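Local atomic coordinates of hydroquinone dioxygenase small subunit (Pseudomonas sp., PDB entry 4ZXA), a protein that forms the cupin-type small subunit of a two-subunit, iron(II)-dependent dioxygenase that probably opens the aromatic ring of hydroquinone. Residues S38-V43 / V63-A68; A15-F20 / V85-V90. All coordinates share one frame; numbering follows the deposited sequence.

Contact 1: S38-V43 / V63-A68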
# COMPACT_ATOMS: atom_id res chain seq x y z
N SER A 38 -19.08 3.15 -24.12
CA SER A 38 -18.84 3.09 -25.56
C SER A 38 -17.41 3.48 -25.91
O SER A 38 -16.58 3.68 -25.03
CB SER A 38 -19.83 3.98 -26.31
OG SER A 38 -19.53 5.34 -26.12
N ASN A 39 -17.12 3.59 -27.20
CA ASN A 39 -15.80 4.01 -27.66
C ASN A 39 -15.95 4.93 -28.86
O ASN A 39 -16.60 4.57 -29.84
CB ASN A 39 -14.96 2.79 -28.02
CG ASN A 39 -13.60 3.16 -28.55
OD1 ASN A 39 -13.48 3.69 -29.66
ND2 ASN A 39 -12.56 2.87 -27.77
N ILE A 40 -15.38 6.13 -28.80
CA ILE A 40 -15.68 7.17 -29.78
C ILE A 40 -15.28 6.75 -31.21
O ILE A 40 -15.83 7.24 -32.20
CB ILE A 40 -15.03 8.53 -29.43
CG1 ILE A 40 -13.51 8.42 -29.36
CG2 ILE A 40 -15.58 9.08 -28.12
CD1 ILE A 40 -12.83 9.77 -29.33
N PHE A 41 -14.34 5.83 -31.30
CA PHE A 41 -13.87 5.40 -32.59
C PHE A 41 -14.83 4.39 -33.20
O PHE A 41 -15.22 4.54 -34.36
CB PHE A 41 -12.41 4.92 -32.52
CG PHE A 41 -11.48 6.02 -32.13
CD1 PHE A 41 -11.22 7.05 -33.01
CD2 PHE A 41 -10.91 6.07 -30.87
CE1 PHE A 41 -10.40 8.09 -32.65
CE2 PHE A 41 -10.07 7.11 -30.50
CZ PHE A 41 -9.82 8.12 -31.39
N GLU A 42 -15.24 3.40 -32.42
CA GLU A 42 -16.31 2.53 -32.85
C GLU A 42 -17.53 3.36 -33.25
O GLU A 42 -18.14 3.15 -34.30
CB GLU A 42 -16.68 1.51 -31.76
CG GLU A 42 -17.62 0.42 -32.24
CD GLU A 42 -17.70 -0.75 -31.28
OE1 GLU A 42 -17.89 -0.52 -30.07
OE2 GLU A 42 -17.54 -1.90 -31.75
N VAL A 43 -17.88 4.33 -32.41
CA VAL A 43 -19.05 5.16 -32.70
C VAL A 43 -18.97 5.90 -34.06
O VAL A 43 -19.89 5.82 -34.86
CB VAL A 43 -19.37 6.15 -31.55
CG1 VAL A 43 -20.36 7.22 -32.02
CG2 VAL A 43 -19.95 5.39 -30.34
N VAL A 63 -21.67 15.23 -24.42
CA VAL A 63 -20.47 15.02 -25.22
C VAL A 63 -20.90 14.27 -26.47
O VAL A 63 -21.44 13.17 -26.39
CB VAL A 63 -19.39 14.26 -24.47
CG1 VAL A 63 -18.26 13.90 -25.42
CG2 VAL A 63 -18.87 15.11 -23.32
N GLU A 64 -20.70 14.90 -27.62
CA GLU A 64 -21.06 14.32 -28.91
C GLU A 64 -19.81 13.84 -29.66
O GLU A 64 -18.74 14.45 -29.57
CB GLU A 64 -21.82 15.34 -29.77
CG GLU A 64 -23.15 15.78 -29.21
CD GLU A 64 -23.68 17.01 -29.92
OE1 GLU A 64 -22.87 17.71 -30.58
OE2 GLU A 64 -24.91 17.28 -29.83
N THR A 65 -19.97 12.73 -30.37
CA THR A 65 -18.95 12.21 -31.26
C THR A 65 -19.38 12.45 -32.71
O THR A 65 -20.47 12.05 -33.11
CB THR A 65 -18.69 10.70 -31.04
OG1 THR A 65 -18.18 10.48 -29.72
CG2 THR A 65 -17.67 10.17 -32.04
N LEU A 66 -18.54 13.13 -33.48
CA LEU A 66 -18.83 13.33 -34.91
C LEU A 66 -17.84 12.60 -35.81
O LEU A 66 -16.61 12.64 -35.59
CB LEU A 66 -18.85 14.82 -35.28
CG LEU A 66 -19.99 15.69 -34.77
CD1 LEU A 66 -19.92 15.84 -33.26
CD2 LEU A 66 -19.94 17.06 -35.45
N ARG A 67 -18.38 11.95 -36.83
CA ARG A 67 -17.56 11.40 -37.90
C ARG A 67 -17.30 12.51 -38.91
O ARG A 67 -18.21 12.92 -39.65
CB ARG A 67 -18.25 10.21 -38.56
CG ARG A 67 -17.41 9.53 -39.63
CD ARG A 67 -18.22 8.56 -40.50
NE ARG A 67 -17.42 8.17 -41.66
CZ ARG A 67 -16.51 7.20 -41.64
NH1 ARG A 67 -16.33 6.50 -40.52
NH2 ARG A 67 -15.80 6.92 -42.73
N ALA A 68 -16.08 13.02 -38.94
CA ALA A 68 -15.71 14.07 -39.89
C ALA A 68 -15.35 13.47 -41.26
O ALA A 68 -14.32 12.80 -41.42
CB ALA A 68 -14.56 14.90 -39.34
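Thr65 overlaps the first turn of the short helix that begins at Ile40, touching Ile40 with one branch and both Ile40 and Val43 with the other. Its hydroxyl OG1 lies 3.4 Å from the methyl CG2 of Ile40, the two side chains crossing at about a right angle. The Thr65 methyl CG2 sits anti to its own backbone N (chi1 -64° for OG1), a setting that brings it 3.5 Å from the carbonyl O of Ile40. One turn on, CG1 of Val43 packs 4.0 Å from Thr65 CB, so residues three apart on one helical face straddle a single strand residue. The other branch of Ile40, CG1, leaves this surface and lies 3.8 Å above one face of the Phe41 ring, offset toward the rim. Trimming Thr65 to an alanine would remove both branches and is likely to open a gap beneath Ile40 and Val43, leaving the helix turn less firmly seated on the strand.

Asn39 is the N-cap of this helix: its OD1 accepts from Phe41 N at 2.8 Å and from Glu42 N, which arrive from opposite faces of the amide plane. Asn39 ND2 bonds Asp293 of the large subunit, and Ser38 and Asn39 pair with a strand of that chain. Val53 and Val55 of strand 52-58, next to strand 61-69 in the cupin-type beta sheet, extend the packing around Val43 and Thr65. The helix turn thus meets the strand through buried van der Waals packing, the Thr65 hydroxyl included, while Asn39 caps the turn at its start.

Contact 2: A15-F20 / V85-V90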
# COMPACT_ATOMS: atom_id res chain seq x y z
N ALA A 15 -5.58 6.07 -30.45
CA ALA A 15 -6.36 5.24 -31.35
C ALA A 15 -6.79 6.05 -32.56
O ALA A 15 -6.56 7.27 -32.61
CB ALA A 15 -7.56 4.65 -30.63
N SER A 16 -7.38 5.38 -33.54
CA SER A 16 -7.91 6.05 -34.72
C SER A 16 -9.08 5.24 -35.26
O SER A 16 -9.35 4.16 -34.78
CB SER A 16 -6.82 6.20 -35.80
OG SER A 16 -6.38 4.93 -36.25
N LEU A 17 -9.76 5.78 -36.26
CA LEU A 17 -10.81 5.05 -36.97
C LEU A 17 -10.29 3.74 -37.58
O LEU A 17 -11.00 2.72 -37.61
CB LEU A 17 -11.41 5.93 -38.07
CG LEU A 17 -12.48 6.96 -37.70
CD1 LEU A 17 -12.74 7.90 -38.87
CD2 LEU A 17 -13.77 6.26 -37.30
N ASP A 18 -9.06 3.77 -38.08
CA ASP A 18 -8.46 2.61 -38.75
C ASP A 18 -7.94 1.59 -37.76
O ASP A 18 -7.69 0.42 -38.11
CB ASP A 18 -7.30 3.04 -39.66
CG ASP A 18 -7.77 3.56 -40.99
OD1 ASP A 18 -8.98 3.40 -41.30
OD2 ASP A 18 -6.92 4.11 -41.73
N ASN A 19 -7.75 2.03 -36.52
CA ASN A 19 -7.06 1.22 -35.54
C ASN A 19 -7.48 1.60 -34.13
O ASN A 19 -7.01 2.60 -33.59
CB ASN A 19 -5.54 1.37 -35.71
CG ASN A 19 -4.76 0.50 -34.77
OD1 ASN A 19 -5.25 -0.54 -34.30
ND2 ASN A 19 -3.54 0.91 -34.47
N PHE A 20 -8.37 0.81 -33.56
CA PHE A 20 -8.79 1.02 -32.18
C PHE A 20 -9.12 -0.29 -31.52
O PHE A 20 -9.46 -1.27 -32.18
CB PHE A 20 -10.01 1.96 -32.12
CG PHE A 20 -11.25 1.39 -32.73
CD1 PHE A 20 -11.58 1.68 -34.04
CD2 PHE A 20 -12.09 0.58 -32.00
CE1 PHE A 20 -12.74 1.17 -34.61
CE2 PHE A 20 -13.25 0.07 -32.56
CZ PHE A 20 -13.57 0.37 -33.87
N VAL A 85 -10.30 17.45 -31.97
CA VAL A 85 -10.06 16.50 -33.04
C VAL A 85 -9.32 15.29 -32.50
O VAL A 85 -8.17 15.40 -32.06
CB VAL A 85 -9.24 17.14 -34.17
CG1 VAL A 85 -8.78 16.06 -35.15
CG2 VAL A 85 -10.08 18.20 -34.85
N MET A 86 -9.98 14.14 -32.51
CA MET A 86 -9.41 12.92 -31.94
C MET A 86 -8.70 12.03 -32.96
O MET A 86 -7.95 11.14 -32.60
CB MET A 86 -10.50 12.15 -31.18
CG MET A 86 -10.82 12.72 -29.82
SD MET A 86 -9.50 12.46 -28.60
CE MET A 86 -8.50 13.90 -28.89
N ASP A 87 -8.95 12.29 -34.24
CA ASP A 87 -8.29 11.59 -35.33
C ASP A 87 -8.52 12.35 -36.65
O ASP A 87 -9.55 12.99 -36.84
CB ASP A 87 -8.82 10.17 -35.46
CG ASP A 87 -8.15 9.39 -36.58
OD1 ASP A 87 -6.95 9.64 -36.87
OD2 ASP A 87 -8.82 8.53 -37.18
N GLY A 88 -7.55 12.28 -37.55
CA GLY A 88 -7.70 12.91 -38.84
C GLY A 88 -7.36 14.38 -38.77
O GLY A 88 -6.61 14.81 -37.89
N GLU A 89 -7.91 15.15 -39.69
CA GLU A 89 -7.59 16.56 -39.77
C GLU A 89 -8.80 17.35 -40.25
O GLU A 89 -9.31 17.14 -41.35
CB GLU A 89 -6.39 16.75 -40.69
CG GLU A 89 -5.90 18.17 -40.83
CD GLU A 89 -4.54 18.23 -41.51
OE1 GLU A 89 -4.16 19.34 -41.97
OE2 GLU A 89 -3.86 17.17 -41.59
N VAL A 90 -9.27 18.26 -39.41
CA VAL A 90 -10.46 19.01 -39.78
C VAL A 90 -10.12 20.48 -39.94
O VAL A 90 -9.35 21.04 -39.17
CB VAL A 90 -11.57 18.85 -38.74
CG1 VAL A 90 -12.80 19.64 -39.15
CG2 VAL A 90 -11.92 17.38 -38.57
O HOH W 1 -6.47 9.41 -30.88
O HOH W 2 -7.94 6.64 -39.26
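Leu17 N donates to the carboxylate oxygen OD2 of Asp87 over 3.0 Å, in a nearly straight bond of 171° at the hydrogen. The donor comes from above the carboxylate, 47° out of its plane. Beside it, Ser16 packs its CB 3.4 Å from the same OD2; the Ser16 hydroxyl, placed between the backbone N and carbonyl carbon (chi1 63°), leaves this contact to carbon. Leu17 adds its CB at 3.8 Å from OD2, its side chain passing that of Asp87 obliquely. A water completes the grip: it donates to Asp87 OD2 at 2.9 Å and takes a longer bond from Asp18 N. A second water donates both to Ala15 O and to Met86 O, at 2.8 and 2.9 Å, bridging two oxygens that are themselves 4.1 Å apart.

Further out, the 15-20 loop is pinned into a tight turn by backbone bonds in both directions between Ser16 and Asn19, which hold Leu17 N where the carboxylate can take it. On the other side, Asp87 CG stands anti to the backbone N and reaches out toward the loop from a classic beta bulge, in which Met86 and Asp87 both face Val147. Leu17 also covers Pro145 and Val147 of strand 145-153, the neighbour of strand 81-87 in the sheet.

One carboxylate oxygen thus collects a peptide N-H and a water, donors that would probably favour its charged form; Asp18, whose OD1 lies 6.6 Å from Asp87 OD2, may work slightly the other way.

How the contacts relate
With their centres about 10 Å apart, the two contacts share the sheet that holds strands 61-69 and 81-87, and contact 1 falls along the chain inside the loop closed by contact 2. The helix of contact 1 joins them. Phe41 lies against the 15-20 loop, with Phe41 CE2 3.5 Å from Ala15 CB and Phe41 CD1 3.6 Å from Ser16 C. On the strand side, Ile40 CD1 meets Met86 CG at 3.6 Å. Phe20 also packs on the helix, its CZ 3.6 Å from Glu42 CA. Both contacts border the large subunit: its Val294 packs on Ile40 in contact 1, its Ala291 on Ala15 and its Phe220 on Met86 in contact 2.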